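PDB 6D1P: glycosyl hydrolases family 2, sugar binding domain protein, which probably hydrolyses O-glycosidic bonds as a gut-bacterial beta-glucuronidase of glycosyl hydrolase family 2. Local coordinates for residues I207-T212 with T299-G304; I224-G229 with K239-R244; A282-V287 with F303-F308; W276-P281 with F316-E321. All blocks are in the same frame, centred on the assembly; numbering follows the deposited sequence.

Contact 1: residues I207-T212 with T299-G304. With GOL (glycerol), chain E.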
loop_
_atom_site.group_PDB
_atom_site.type_symbol
_atom_site.label_atom_id
_atom_site.label_comp_id
_atom_site.label_asym_id
_atom_site.label_seq_id
_atom_site.Cartn_x
_atom_site.Cartn_y
_atom_site.Cartn_z
ATOM N N ILE A 207 29.732 21.391 -21.692
ATOM C CA ILE A 207 30.206 22.767 -21.845
ATOM C C ILE A 207 30.542 23.337 -20.476
ATOM O O ILE A 207 29.654 23.759 -19.723
ATOM C CB ILE A 207 29.168 23.654 -22.566
ATOM C CG1 ILE A 207 29.013 23.206 -24.020
ATOM C CG2 ILE A 207 29.536 25.153 -22.473
ATOM C CD1 ILE A 207 28.321 24.205 -24.898
ATOM N N ARG A 208 31.823 23.361 -20.148
ATOM C CA ARG A 208 32.289 23.793 -18.838
ATOM C C ARG A 208 32.804 25.226 -18.938
ATOM O O ARG A 208 33.578 25.553 -19.846
ATOM C CB ARG A 208 33.374 22.836 -18.334
ATOM C CG ARG A 208 34.187 23.299 -17.140
ATOM C CD ARG A 208 35.547 22.594 -17.158
ATOM N NE ARG A 208 36.223 22.622 -15.866
ATOM C CZ ARG A 208 36.913 21.594 -15.381
ATOM N NH1 ARG A 208 36.996 20.471 -16.087
ATOM N NH2 ARG A 208 37.504 21.676 -14.190
ATOM N N ILE A 209 32.364 26.081 -18.020
ATOM C CA ILE A 209 32.645 27.506 -18.073
ATOM C C ILE A 209 33.188 27.924 -16.717
ATOM O O ILE A 209 32.457 27.898 -15.716
ATOM C CB ILE A 209 31.404 28.327 -18.436
ATOM C CG1 ILE A 209 30.833 27.862 -19.773
ATOM C CG2 ILE A 209 31.751 29.802 -18.516
ATOM C CD1 ILE A 209 29.665 28.683 -20.246
ATOM N N GLU A 210 34.465 28.311 -16.675
ATOM C CA GLU A 210 35.111 28.754 -15.447
ATOM C C GLU A 210 35.449 30.236 -15.584
ATOM O O GLU A 210 36.432 30.611 -16.229
ATOM C CB GLU A 210 36.350 27.930 -15.156
ATOM C CG GLU A 210 36.095 26.434 -15.044
ATOM C CD GLU A 210 37.289 25.708 -14.440
ATOM O OE1 GLU A 210 38.139 26.381 -13.814
ATOM O OE2 GLU A 210 37.380 24.478 -14.592
ATOM N N ALA A 211 34.616 31.074 -14.990
ATOM C CA ALA A 211 34.894 32.489 -14.885
ATOM C C ALA A 211 35.695 32.723 -13.613
ATOM O O ALA A 211 35.302 32.264 -12.535
ATOM C CB ALA A 211 33.597 33.300 -14.864
ATOM N N THR A 212 36.814 33.433 -13.745
ATOM C CA THR A 212 37.716 33.722 -12.642
ATOM C C THR A 212 37.948 35.228 -12.568
ATOM O O THR A 212 38.056 35.904 -13.599
ATOM C CB THR A 212 39.047 32.962 -12.819
ATOM O OG1 THR A 212 39.657 33.354 -14.052
ATOM C CG2 THR A 212 38.793 31.472 -12.902
ATOM N N THR A 299 22.888 26.107 -27.587
ATOM C CA THR A 299 22.766 25.962 -26.147
ATOM C C THR A 299 23.231 27.248 -25.491
ATOM O O THR A 299 24.278 27.798 -25.848
ATOM C CB THR A 299 23.562 24.763 -25.617
ATOM O OG1 THR A 299 23.452 24.714 -24.190
ATOM C CG2 THR A 299 25.028 24.872 -26.004
ATOM N N THR A 300 22.442 27.723 -24.541
ATOM C CA THR A 300 22.711 28.956 -23.822
ATOM C C THR A 300 23.048 28.622 -22.376
ATOM O O THR A 300 22.349 27.825 -21.740
ATOM C CB THR A 300 21.502 29.881 -23.890
ATOM O OG1 THR A 300 21.147 30.081 -25.263
ATOM C CG2 THR A 300 21.804 31.199 -23.235
ATOM N N GLN A 301 24.109 29.231 -21.862
ATOM C CA GLN A 301 24.600 28.954 -20.520
ATOM C C GLN A 301 24.820 30.259 -19.775
ATOM O O GLN A 301 25.426 31.187 -20.319
ATOM C CB GLN A 301 25.912 28.172 -20.580
ATOM C CG GLN A 301 25.826 26.892 -21.350
ATOM C CD GLN A 301 25.282 25.779 -20.502
ATOM O OE1 GLN A 301 25.579 25.701 -19.303
ATOM N NE2 GLN A 301 24.466 24.913 -21.108
ATOM N N HIS A 302 24.355 30.326 -18.532
ATOM C CA HIS A 302 24.702 31.447 -17.677
ATOM C C HIS A 302 25.928 31.121 -16.834
ATOM O O HIS A 302 26.265 29.959 -16.600
ATOM C CB HIS A 302 23.541 31.826 -16.766
ATOM C CG HIS A 302 22.304 32.214 -17.507
ATOM N ND1 HIS A 302 21.478 31.290 -18.116
ATOM C CD2 HIS A 302 21.754 33.429 -17.745
ATOM C CE1 HIS A 302 20.470 31.920 -18.692
ATOM N NE2 HIS A 302 20.613 33.218 -18.483
ATOM N N PHE A 303 26.602 32.174 -16.388
ATOM C CA PHE A 303 27.705 32.047 -15.447
ATOM C C PHE A 303 27.914 33.407 -14.792
ATOM O O PHE A 303 27.189 34.367 -15.070
ATOM C CB PHE A 303 28.972 31.538 -16.140
ATOM C CG PHE A 303 29.438 32.411 -17.267
ATOM C CD1 PHE A 303 28.922 32.244 -18.542
ATOM C CD2 PHE A 303 30.388 33.395 -17.047
ATOM C CE1 PHE A 303 29.345 33.037 -19.585
ATOM C CE2 PHE A 303 30.830 34.194 -18.087
ATOM C CZ PHE A 303 30.305 34.018 -19.361
ATOM N N GLY A 304 28.908 33.484 -13.921
ATOM C CA GLY A 304 29.107 34.676 -13.114
ATOM C C GLY A 304 30.552 34.852 -12.705
ATOM O O GLY A 304 31.292 33.881 -12.507
HETATM C C1 GOL E . 30.747 30.647 -12.095
HETATM O O1 GOL E . 29.730 30.905 -12.997
HETATM C C2 GOL E . 31.671 29.592 -12.755
HETATM O O2 GOL E . 32.004 29.938 -14.068
HETATM C C3 GOL E . 32.909 29.556 -11.843
HETATM O O3 GOL E . 33.510 28.305 -12.037
#
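Ile209 lays its CG2 methyl over one face of the Phe303 ring, 3.9 Å from CG2 to the ring centroid and set toward the rim, a CH-pi contact. Its chi1 of -57° sets CG1 beside the backbone N and turns CG2 to the ring, while CD1, at the end of CG1, reaches Gln301 CB. A beta-branched residue thus serves two neighbours from one strand position. Ala211 CB meets Phe303 CD2 and comes within 3.3 Å of Gly304 O, a small methyl suiting the close backbone. At the other end the Ile207 CD1 and Thr299 CG2 methyls meet tip to tip at 3.5 Å. Gln301 NE2 donates to Thr299 OG1, which lies in the plane of the glutamine amide. A glycerol, probably from the crystallisation liquor, bridges the two strands: O2 donates to Ile209 O and accepts from Ala211 N (173°), while Gly304 N donates to O1. An alanine in place of Phe303 would remove the ring and is likely to leave a gap beneath the Ile209 methyl. The contact packs strand 203-213 against strand 295-303, edge strands of the two facing sheets of a beta-sandwich, with strands 219-229 and 284-292 beside them.

Contact 2: residues I224-G229 with K239-R244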
loop_
_atom_site.group_PDB
_atom_site.type_symbol
_atom_site.label_atom_id
_atom_site.label_comp_id
_atom_site.label_asym_id
_atom_site.label_seq_id
_atom_site.Cartn_x
_atom_site.Cartn_y
_atom_site.Cartn_z
ATOM N N ILE A 224 36.774 28.122 -21.276
ATOM C CA ILE A 224 35.614 27.388 -21.766
ATOM C C ILE A 224 36.084 26.097 -22.418
ATOM O O ILE A 224 36.845 26.131 -23.392
ATOM C CB ILE A 224 34.785 28.219 -22.755
ATOM C CG1 ILE A 224 34.187 29.418 -22.039
ATOM C CG2 ILE A 224 33.674 27.391 -23.347
ATOM C CD1 ILE A 224 33.237 30.197 -22.893
ATOM N N ASP A 225 35.614 24.965 -21.895
ATOM C CA ASP A 225 35.924 23.645 -22.429
ATOM C C ASP A 225 34.655 23.018 -22.982
ATOM O O ASP A 225 33.629 22.976 -22.295
ATOM C CB ASP A 225 36.528 22.743 -21.354
ATOM C CG ASP A 225 37.738 23.366 -20.690
ATOM O OD1 ASP A 225 38.575 23.947 -21.417
ATOM O OD2 ASP A 225 37.847 23.291 -19.445
ATOM N N ILE A 226 34.735 22.516 -24.211
ATOM C CA ILE A 226 33.578 22.028 -24.947
ATOM C C ILE A 226 33.883 20.645 -25.494
ATOM O O ILE A 226 34.905 20.452 -26.161
ATOM C CB ILE A 226 33.198 22.979 -26.094
ATOM C CG1 ILE A 226 32.691 24.303 -25.528
ATOM C CG2 ILE A 226 32.155 22.331 -27.003
ATOM C CD1 ILE A 226 32.020 25.163 -26.544
ATOM N N ALA A 227 32.982 19.697 -25.246
ATOM C CA ALA A 227 33.125 18.326 -25.707
ATOM C C ALA A 227 31.963 17.953 -26.618
ATOM O O ALA A 227 30.815 18.323 -26.354
ATOM C CB ALA A 227 33.189 17.364 -24.528
ATOM N N PHE A 228 32.260 17.200 -27.675
ATOM C CA PHE A 228 31.281 16.838 -28.694
ATOM C C PHE A 228 31.048 15.332 -28.726
ATOM O O PHE A 228 31.994 14.542 -28.631
ATOM C CB PHE A 228 31.727 17.302 -30.094
ATOM C CG PHE A 228 31.644 18.787 -30.302
ATOM C CD1 PHE A 228 32.747 19.598 -30.064
ATOM C CD2 PHE A 228 30.462 19.375 -30.737
ATOM C CE1 PHE A 228 32.673 20.967 -30.252
ATOM C CE2 PHE A 228 30.377 20.745 -30.930
ATOM C CZ PHE A 228 31.490 21.542 -30.690
ATOM N N GLY A 229 29.776 14.944 -28.873
ATOM C CA GLY A 229 29.409 13.575 -29.153
ATOM C C GLY A 229 29.177 13.371 -30.639
ATOM O O GLY A 229 28.876 14.304 -31.378
ATOM N N LYS A 239 34.719 21.742 -41.148
ATOM C CA LYS A 239 33.555 22.129 -40.351
ATOM C C LYS A 239 33.963 22.951 -39.125
ATOM O O LYS A 239 35.029 22.732 -38.546
ATOM C CB LYS A 239 32.768 20.888 -39.915
ATOM C CG LYS A 239 31.614 21.161 -38.940
ATOM C CD LYS A 239 30.327 21.605 -39.651
ATOM C CE LYS A 239 29.215 20.560 -39.488
ATOM N NZ LYS A 239 28.051 20.787 -40.396
ATOM N N GLU A 240 33.115 23.903 -38.731
ATOM C CA GLU A 240 33.374 24.740 -37.569
ATOM C C GLU A 240 32.064 25.011 -36.827
ATOM O O GLU A 240 31.002 24.480 -37.179
ATOM C CB GLU A 240 34.075 26.039 -37.982
ATOM C CG GLU A 240 33.596 26.602 -39.300
ATOM C CD GLU A 240 34.058 28.031 -39.520
ATOM O OE1 GLU A 240 35.088 28.425 -38.923
ATOM O OE2 GLU A 240 33.381 28.760 -40.284
ATOM N N PHE A 241 32.158 25.840 -35.784
ATOM C CA PHE A 241 31.065 26.127 -34.862
ATOM C C PHE A 241 31.359 27.448 -34.168
ATOM O O PHE A 241 32.509 27.882 -34.094
ATOM C CB PHE A 241 30.879 25.006 -33.821
ATOM C CG PHE A 241 31.839 25.084 -32.645
ATOM C CD1 PHE A 241 31.549 25.874 -31.532
ATOM C CD2 PHE A 241 33.018 24.347 -32.642
ATOM C CE1 PHE A 241 32.420 25.944 -30.461
ATOM C CE2 PHE A 241 33.897 24.416 -31.570
ATOM C CZ PHE A 241 33.597 25.212 -30.479
ATOM N N SER A 242 30.312 28.063 -33.620
ATOM C CA SER A 242 30.417 29.410 -33.084
ATOM C C SER A 242 30.260 29.443 -31.570
ATOM O O SER A 242 29.704 28.531 -30.955
ATOM C CB SER A 242 29.373 30.334 -33.710
ATOM O OG SER A 242 29.535 31.642 -33.191
ATOM N N LEU A 243 30.715 30.555 -30.989
ATOM C CA LEU A 243 30.770 30.726 -29.538
ATOM C C LEU A 243 30.719 32.221 -29.240
ATOM O O LEU A 243 31.650 32.946 -29.607
ATOM C CB LEU A 243 32.047 30.111 -28.988
ATOM C CG LEU A 243 32.071 29.749 -27.511
ATOM C CD1 LEU A 243 31.264 28.487 -27.323
ATOM C CD2 LEU A 243 33.486 29.554 -27.046
ATOM N N ARG A 244 29.656 32.683 -28.573
ATOM C CA ARG A 244 29.506 34.098 -28.246
ATOM C C ARG A 244 29.209 34.282 -26.764
ATOM O O ARG A 244 28.457 33.504 -26.172
ATOM C CB ARG A 244 28.392 34.742 -29.070
ATOM C CG ARG A 244 28.625 34.722 -30.564
ATOM C CD ARG A 244 27.498 35.445 -31.300
ATOM N NE ARG A 244 26.863 34.572 -32.287
ATOM C CZ ARG A 244 27.299 34.412 -33.534
ATOM N NH1 ARG A 244 28.374 35.076 -33.945
ATOM N NH2 ARG A 244 26.665 33.590 -34.369
#
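Strands 224-229 and 240-244 run at 149° to each other with axes 11.2 Å apart, too far for backbone pairing: they belong to the two facing sheets of a beta-sandwich, in the immunoglobulin-like domain that follows the sugar-binding domain in family 2 hydrolases. Every second residue turns inward, which is why Ile224, Ile226 and Phe228 meet Phe241 and Leu243, all five buried and apolar, while the alternate positions hold residues such as Asp225 and Ser242. At the aromatic end the rings form a T-shaped pair: the edge of Phe228 is directed at a face of Phe241, planes at 63° and centroids 5.2 Å apart. Phe228 CZ does the touching, 3.7 Å from Phe241 CD2 and offset toward the rim, and Phe228 CE1 also comes close to Phe241 CE2. A chi1 of 81° places the Phe241 ring with one face to Phe228 CZ, while Ile226 CD1 approaches obliquely at Phe241 CE1, 4.0 Å away. Phenylalanine, isoleucine and leucine suit this place because their long side chains reach in from both sheets and meet midway. Leu290 and Tyr266 also pack against Phe241, from strands 284-292 and 263-271. Toward the other end Ile224 CD1 and Leu243 CD2 touch lightly. In the middle of the contact Ile226 and Leu243 run alongside each other, pointing opposite ways, their CD1 methyls 3.5 Å apart.

Contact 3: residues A282-V287 with F303-F308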
loop_
_atom_site.group_PDB
_atom_site.type_symbol
_atom_site.label_atom_id
_atom_site.label_comp_id
_atom_site.label_asym_id
_atom_site.label_seq_id
_atom_site.Cartn_x
_atom_site.Cartn_y
_atom_site.Cartn_z
ATOM N N ALA A 282 24.490 39.668 -11.048
ATOM C CA ALA A 282 24.793 39.855 -12.459
ATOM C C ALA A 282 25.244 38.541 -13.083
ATOM O O ALA A 282 26.220 37.926 -12.636
ATOM C CB ALA A 282 25.871 40.927 -12.632
ATOM N N LEU A 283 24.546 38.126 -14.131
ATOM C CA LEU A 283 24.833 36.889 -14.833
ATOM C C LEU A 283 25.243 37.198 -16.261
ATOM O O LEU A 283 24.568 37.972 -16.948
ATOM C CB LEU A 283 23.618 35.965 -14.836
ATOM C CG LEU A 283 23.223 35.289 -13.528
ATOM C CD1 LEU A 283 21.855 34.589 -13.670
ATOM C CD2 LEU A 283 24.295 34.300 -13.147
ATOM N N TYR A 284 26.352 36.604 -16.692
ATOM C CA TYR A 284 26.759 36.596 -18.085
ATOM C C TYR A 284 26.151 35.392 -18.783
ATOM O O TYR A 284 25.677 34.446 -18.147
ATOM C CB TYR A 284 28.282 36.551 -18.211
ATOM C CG TYR A 284 28.992 37.854 -17.920
ATOM C CD1 TYR A 284 29.032 38.370 -16.632
ATOM C CD2 TYR A 284 29.639 38.558 -18.932
ATOM C CE1 TYR A 284 29.683 39.544 -16.355
ATOM C CE2 TYR A 284 30.304 39.750 -18.667
ATOM C CZ TYR A 284 30.319 40.238 -17.375
ATOM O OH TYR A 284 30.967 41.423 -17.081
ATOM N N THR A 285 26.189 35.422 -20.113
ATOM C CA THR A 285 25.648 34.343 -20.922
ATOM C C THR A 285 26.682 33.890 -21.935
ATOM O O THR A 285 27.427 34.706 -22.478
ATOM C CB THR A 285 24.357 34.771 -21.634
ATOM O OG1 THR A 285 23.255 34.617 -20.732
ATOM C CG2 THR A 285 24.095 33.917 -22.869
ATOM N N CYS A 286 26.743 32.581 -22.158
ATOM C CA CYS A 286 27.553 31.993 -23.209
ATOM C C CYS A 286 26.644 31.183 -24.119
ATOM O O CYS A 286 25.898 30.319 -23.647
ATOM C CB CYS A 286 28.655 31.115 -22.617
ATOM S SG CYS A 286 29.567 30.143 -23.826
ATOM N N VAL A 287 26.688 31.473 -25.416
ATOM C CA VAL A 287 25.859 30.784 -26.401
ATOM C C VAL A 287 26.783 30.029 -27.343
ATOM O O VAL A 287 27.631 30.633 -28.015
ATOM C CB VAL A 287 24.960 31.754 -27.186
ATOM C CG1 VAL A 287 24.086 30.983 -28.151
ATOM C CG2 VAL A 287 24.105 32.594 -26.253
ATOM N N PHE A 303 26.602 32.174 -16.388
ATOM C CA PHE A 303 27.705 32.047 -15.447
ATOM C C PHE A 303 27.914 33.407 -14.792
ATOM O O PHE A 303 27.189 34.367 -15.070
ATOM C CB PHE A 303 28.972 31.538 -16.140
ATOM C CG PHE A 303 29.438 32.411 -17.267
ATOM C CD1 PHE A 303 28.922 32.244 -18.542
ATOM C CD2 PHE A 303 30.388 33.395 -17.047
ATOM C CE1 PHE A 303 29.345 33.037 -19.585
ATOM C CE2 PHE A 303 30.830 34.194 -18.087
ATOM C CZ PHE A 303 30.305 34.018 -19.361
ATOM N N GLY A 304 28.908 33.484 -13.921
ATOM C CA GLY A 304 29.107 34.676 -13.114
ATOM C C GLY A 304 30.552 34.852 -12.705
ATOM O O GLY A 304 31.292 33.881 -12.507
ATOM N N PHE A 305 30.955 36.110 -12.579
ATOM C CA PHE A 305 32.270 36.472 -12.075
ATOM C C PHE A 305 32.145 36.755 -10.586
ATOM O O PHE A 305 31.428 37.669 -10.180
ATOM C CB PHE A 305 32.832 37.685 -12.834
ATOM C CG PHE A 305 33.193 37.387 -14.277
ATOM C CD1 PHE A 305 32.277 37.599 -15.296
ATOM C CD2 PHE A 305 34.439 36.879 -14.606
ATOM C CE1 PHE A 305 32.601 37.312 -16.607
ATOM C CE2 PHE A 305 34.769 36.599 -15.921
ATOM C CZ PHE A 305 33.847 36.818 -16.919
ATOM N N ARG A 306 32.833 35.972 -9.771
ATOM C CA ARG A 306 32.828 36.236 -8.342
ATOM C C ARG A 306 34.088 35.644 -7.740
ATOM O O ARG A 306 34.692 34.725 -8.292
ATOM C CB ARG A 306 31.581 35.669 -7.665
ATOM C CG ARG A 306 31.239 34.255 -8.120
ATOM C CD ARG A 306 30.989 33.370 -6.943
ATOM N NE ARG A 306 30.847 31.966 -7.316
ATOM C CZ ARG A 306 31.851 31.176 -7.688
ATOM N NH1 ARG A 306 33.085 31.655 -7.783
ATOM N NH2 ARG A 306 31.627 29.902 -7.973
ATOM N N HIS A 307 34.482 36.194 -6.601
ATOM C CA HIS A 307 35.670 35.742 -5.904
ATOM C C HIS A 307 35.297 35.559 -4.450
ATOM O O HIS A 307 34.636 36.424 -3.860
ATOM C CB HIS A 307 36.834 36.744 -6.038
ATOM C CG HIS A 307 38.026 36.397 -5.201
ATOM N ND1 HIS A 307 38.043 36.548 -3.829
ATOM C CD2 HIS A 307 39.237 35.896 -5.541
ATOM C CE1 HIS A 307 39.215 36.155 -3.362
ATOM N NE2 HIS A 307 39.956 35.750 -4.379
ATOM N N PHE A 308 35.723 34.441 -3.873
ATOM C CA PHE A 308 35.339 34.158 -2.505
ATOM C C PHE A 308 36.467 33.406 -1.831
ATOM O O PHE A 308 37.315 32.801 -2.487
ATOM C CB PHE A 308 34.015 33.375 -2.429
ATOM C CG PHE A 308 34.101 31.974 -2.959
ATOM C CD1 PHE A 308 34.347 30.906 -2.101
ATOM C CD2 PHE A 308 33.918 31.715 -4.311
ATOM C CE1 PHE A 308 34.409 29.589 -2.583
ATOM C CE2 PHE A 308 33.989 30.417 -4.805
ATOM C CZ PHE A 308 34.228 29.348 -3.935
HETATM O O HOH W 1 28.558 37.850 -13.268
#
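Tyr284 presents one ring face to the edge of Phe305, whose CE1 stands over the centre of the tyrosine ring; the planes meet at 78° with centroids 4.8 Å apart, a T-shaped stack. Phe303 completes this aromatic cluster at the end of a beta-sandwich sheet, where strand 284-292 pairs with strand 295-303. Its ring is nearly parallel to that of Tyr284 but slid so far along that they barely overlap, and Tyr284 CB, rather than the ring, lies over a Phe303 face, 3.4 Å from CZ. Cys286 CB adds a small apolar group at the Phe303 edge. Tyr284 CG is anti to its carbonyl carbon (chi1 -76°), which swings the ring to Phe305 while CB stays over Phe303. Its phenol reaches further, to hydrogen-bond with the backbone N of Gln274, so tyrosine suits a buried site with a polar far end. A leucine in place of Tyr284 would probably leave the Phe305 edge without its aromatic face and Gln274 N without this partner. Tyr284 and Phe303 form an antiparallel hydrogen-bonded pair: Tyr284 N donates to Phe303 O, and Phe303 N to Tyr284 O at 3.0 Å. Past this pair the backbones diverge; a water lies by Ala282 O, at a distance too short to trust, and accepts from Phe305 N at 3.0 Å.

Contact 4: residues W276-P281 with F316-E321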
loop_
_atom_site.group_PDB
_atom_site.type_symbol
_atom_site.label_atom_id
_atom_site.label_comp_id
_atom_site.label_asym_id
_atom_site.label_seq_id
_atom_site.Cartn_x
_atom_site.Cartn_y
_atom_site.Cartn_z
ATOM N N TRP A 276 29.006 38.945 -9.926
ATOM C CA TRP A 276 27.856 38.265 -9.336
ATOM C C TRP A 276 27.985 38.233 -7.817
ATOM O O TRP A 276 29.036 37.884 -7.278
ATOM C CB TRP A 276 27.730 36.840 -9.875
ATOM C CG TRP A 276 26.459 36.118 -9.445
ATOM C CD1 TRP A 276 25.314 35.983 -10.176
ATOM C CD2 TRP A 276 26.218 35.438 -8.197
ATOM N NE1 TRP A 276 24.375 35.267 -9.466
ATOM C CE2 TRP A 276 24.903 34.917 -8.252
ATOM C CE3 TRP A 276 26.988 35.209 -7.048
ATOM C CZ2 TRP A 276 24.341 34.187 -7.204
ATOM C CZ3 TRP A 276 26.430 34.486 -6.006
ATOM C CH2 TRP A 276 25.116 33.977 -6.092
ATOM N N SER A 277 26.910 38.586 -7.135
ATOM C CA SER A 277 26.807 38.437 -5.691
ATOM C C SER A 277 25.337 38.244 -5.356
ATOM O O SER A 277 24.469 38.413 -6.218
ATOM C CB SER A 277 27.373 39.653 -4.954
ATOM O OG SER A 277 26.466 40.744 -5.025
ATOM N N PRO A 278 25.022 37.860 -4.114
ATOM C CA PRO A 278 23.600 37.821 -3.720
ATOM C C PRO A 278 22.913 39.159 -3.867
ATOM O O PRO A 278 21.793 39.227 -4.396
ATOM C CB PRO A 278 23.656 37.368 -2.253
ATOM C CG PRO A 278 24.872 36.481 -2.213
ATOM C CD PRO A 278 25.876 37.112 -3.174
ATOM N N HIS A 279 23.575 40.232 -3.415
ATOM C CA HIS A 279 23.011 41.574 -3.509
ATOM C C HIS A 279 22.805 41.984 -4.961
ATOM O O HIS A 279 21.818 42.648 -5.290
ATOM C CB HIS A 279 23.934 42.556 -2.791
ATOM C CG HIS A 279 23.567 43.993 -2.980
ATOM N ND1 HIS A 279 22.628 44.631 -2.199
ATOM C CD2 HIS A 279 24.024 44.923 -3.855
ATOM C CE1 HIS A 279 22.521 45.891 -2.585
ATOM N NE2 HIS A 279 23.357 46.096 -3.588
ATOM N N SER A 280 23.704 41.552 -5.848
ATOM C CA SER A 280 23.701 41.962 -7.253
ATOM C C SER A 280 24.045 40.763 -8.128
ATOM O O SER A 280 25.197 40.577 -8.541
ATOM C CB SER A 280 24.682 43.124 -7.470
ATOM O OG SER A 280 24.819 43.471 -8.835
ATOM N N PRO A 281 23.055 39.920 -8.445
ATOM C CA PRO A 281 23.341 38.665 -9.167
ATOM C C PRO A 281 23.502 38.866 -10.672
ATOM O O PRO A 281 22.771 38.298 -11.495
ATOM C CB PRO A 281 22.127 37.794 -8.809
ATOM C CG PRO A 281 21.016 38.767 -8.591
ATOM C CD PRO A 281 21.658 40.001 -7.982
ATOM N N PHE A 316 34.235 34.981 6.139
ATOM C CA PHE A 316 34.064 34.670 4.723
ATOM C C PHE A 316 34.039 35.969 3.906
ATOM O O PHE A 316 33.353 36.951 4.256
ATOM C CB PHE A 316 32.743 33.896 4.505
ATOM C CG PHE A 316 32.317 33.783 3.069
ATOM C CD1 PHE A 316 32.901 32.850 2.234
ATOM C CD2 PHE A 316 31.356 34.642 2.550
ATOM C CE1 PHE A 316 32.534 32.772 0.896
ATOM C CE2 PHE A 316 30.985 34.570 1.218
ATOM C CZ PHE A 316 31.573 33.630 0.392
ATOM N N TYR A 317 34.782 35.985 2.804
ATOM C CA TYR A 317 34.962 37.192 2.001
ATOM C C TYR A 317 34.434 36.931 0.600
ATOM O O TYR A 317 34.863 35.988 -0.074
ATOM C CB TYR A 317 36.433 37.610 1.941
ATOM C CG TYR A 317 37.026 37.978 3.275
ATOM C CD1 TYR A 317 37.421 36.994 4.171
ATOM C CD2 TYR A 317 37.191 39.313 3.648
ATOM C CE1 TYR A 317 37.958 37.322 5.413
ATOM C CE2 TYR A 317 37.735 39.654 4.892
ATOM C CZ TYR A 317 38.129 38.652 5.760
ATOM O OH TYR A 317 38.671 38.941 6.995
ATOM N N LEU A 318 33.493 37.754 0.176
ATOM C CA LEU A 318 32.953 37.715 -1.172
ATOM C C LEU A 318 33.379 38.982 -1.899
ATOM O O LEU A 318 33.183 40.090 -1.385
ATOM C CB LEU A 318 31.423 37.607 -1.152
ATOM C CG LEU A 318 30.845 37.588 -2.568
ATOM C CD1 LEU A 318 31.194 36.263 -3.213
ATOM C CD2 LEU A 318 29.344 37.854 -2.568
ATOM N N ASN A 319 33.963 38.818 -3.078
ATOM C CA ASN A 319 34.461 39.947 -3.855
ATOM C C ASN A 319 35.199 40.964 -2.966
ATOM O O ASN A 319 34.970 42.171 -3.030
ATOM C CB ASN A 319 33.308 40.596 -4.617
ATOM C CG ASN A 319 32.655 39.633 -5.595
ATOM O OD1 ASN A 319 33.321 38.753 -6.145
ATOM N ND2 ASN A 319 31.350 39.790 -5.817
ATOM N N GLY A 320 36.073 40.457 -2.097
ATOM C CA GLY A 320 36.946 41.302 -1.304
ATOM C C GLY A 320 36.352 41.916 -0.053
ATOM O O GLY A 320 37.088 42.557 0.713
ATOM N N GLU A 321 35.058 41.761 0.194
ATOM C CA GLU A 321 34.457 42.273 1.415
ATOM C C GLU A 321 33.947 41.124 2.287
ATOM O O GLU A 321 33.355 40.154 1.787
ATOM C CB GLU A 321 33.325 43.250 1.087
ATOM C CG GLU A 321 33.693 44.720 1.168
ATOM C CD GLU A 321 32.478 45.593 1.506
ATOM O OE1 GLU A 321 31.328 45.141 1.274
ATOM O OE2 GLU A 321 32.669 46.718 2.023
#
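Residues 276-281 form a loop that folds back on itself, and 316-321 a short strand ending in a type I' turn from Leu318 to Glu321; their nearest CA atoms, in Ser277 and Leu318, are 7.7 Å apart, so side chains bridge the space. Leu318 sends out CD2, which meets Ser277 CB and Pro278 CD, each at 3.6 Å; leucine and proline reach toward each other tip to tip. With CG anti to the backbone N (chi1 179°), the leucine extends across to the loop, where an apolar branch suits the carbon surface of the proline. Beside it Asn319 ND2 gives a weak hydrogen bond to Trp276 O, 3.3 Å long, while OD1 of the same amide accepts from His307 N. Asn319 also suits the turn itself, whose positive phi it tolerates well, with Gly320 next in line. The contact joins two domains: the loop belongs to the beta-sandwich, the hairpin of strands 316-318 and 321-329 to the TIM-barrel domain. Trp276 ties the loop further to the barrel, its NE1 bonding to Asp377 O and its side chain packing on Leu382. Within the loop Ser277 OG accepts from Ser280 N at 3.0 Å, an ST motif, and Ser277 N donates to Ser280 O.

In the fold
Contacts 1, 2 and 3 lie in one beta-sandwich domain, and contact 4 ties that domain to the TIM barrel. All four are mainly buried, contacts 1 to 3 more so; in contact 4 Ser277 and Asn319 are partly exposed. Contacts 1 and 2 pack one sheet on the other through mostly apolar side chains, with strands 203-213 and 219-229 as neighbours. Contact 3 joins neighbouring strands at the sheet's end, through one backbone pair and an aromatic cluster, and shares Phe303 and Gly304 with contact 1. Contact 4, smaller and made of a loop and a strand with its turn, mixes one weak amide-to-carbonyl bond with a small apolar patch, and reaches contact 3 through the backbone pairs Trp276-Phe305 and Asn319-His307.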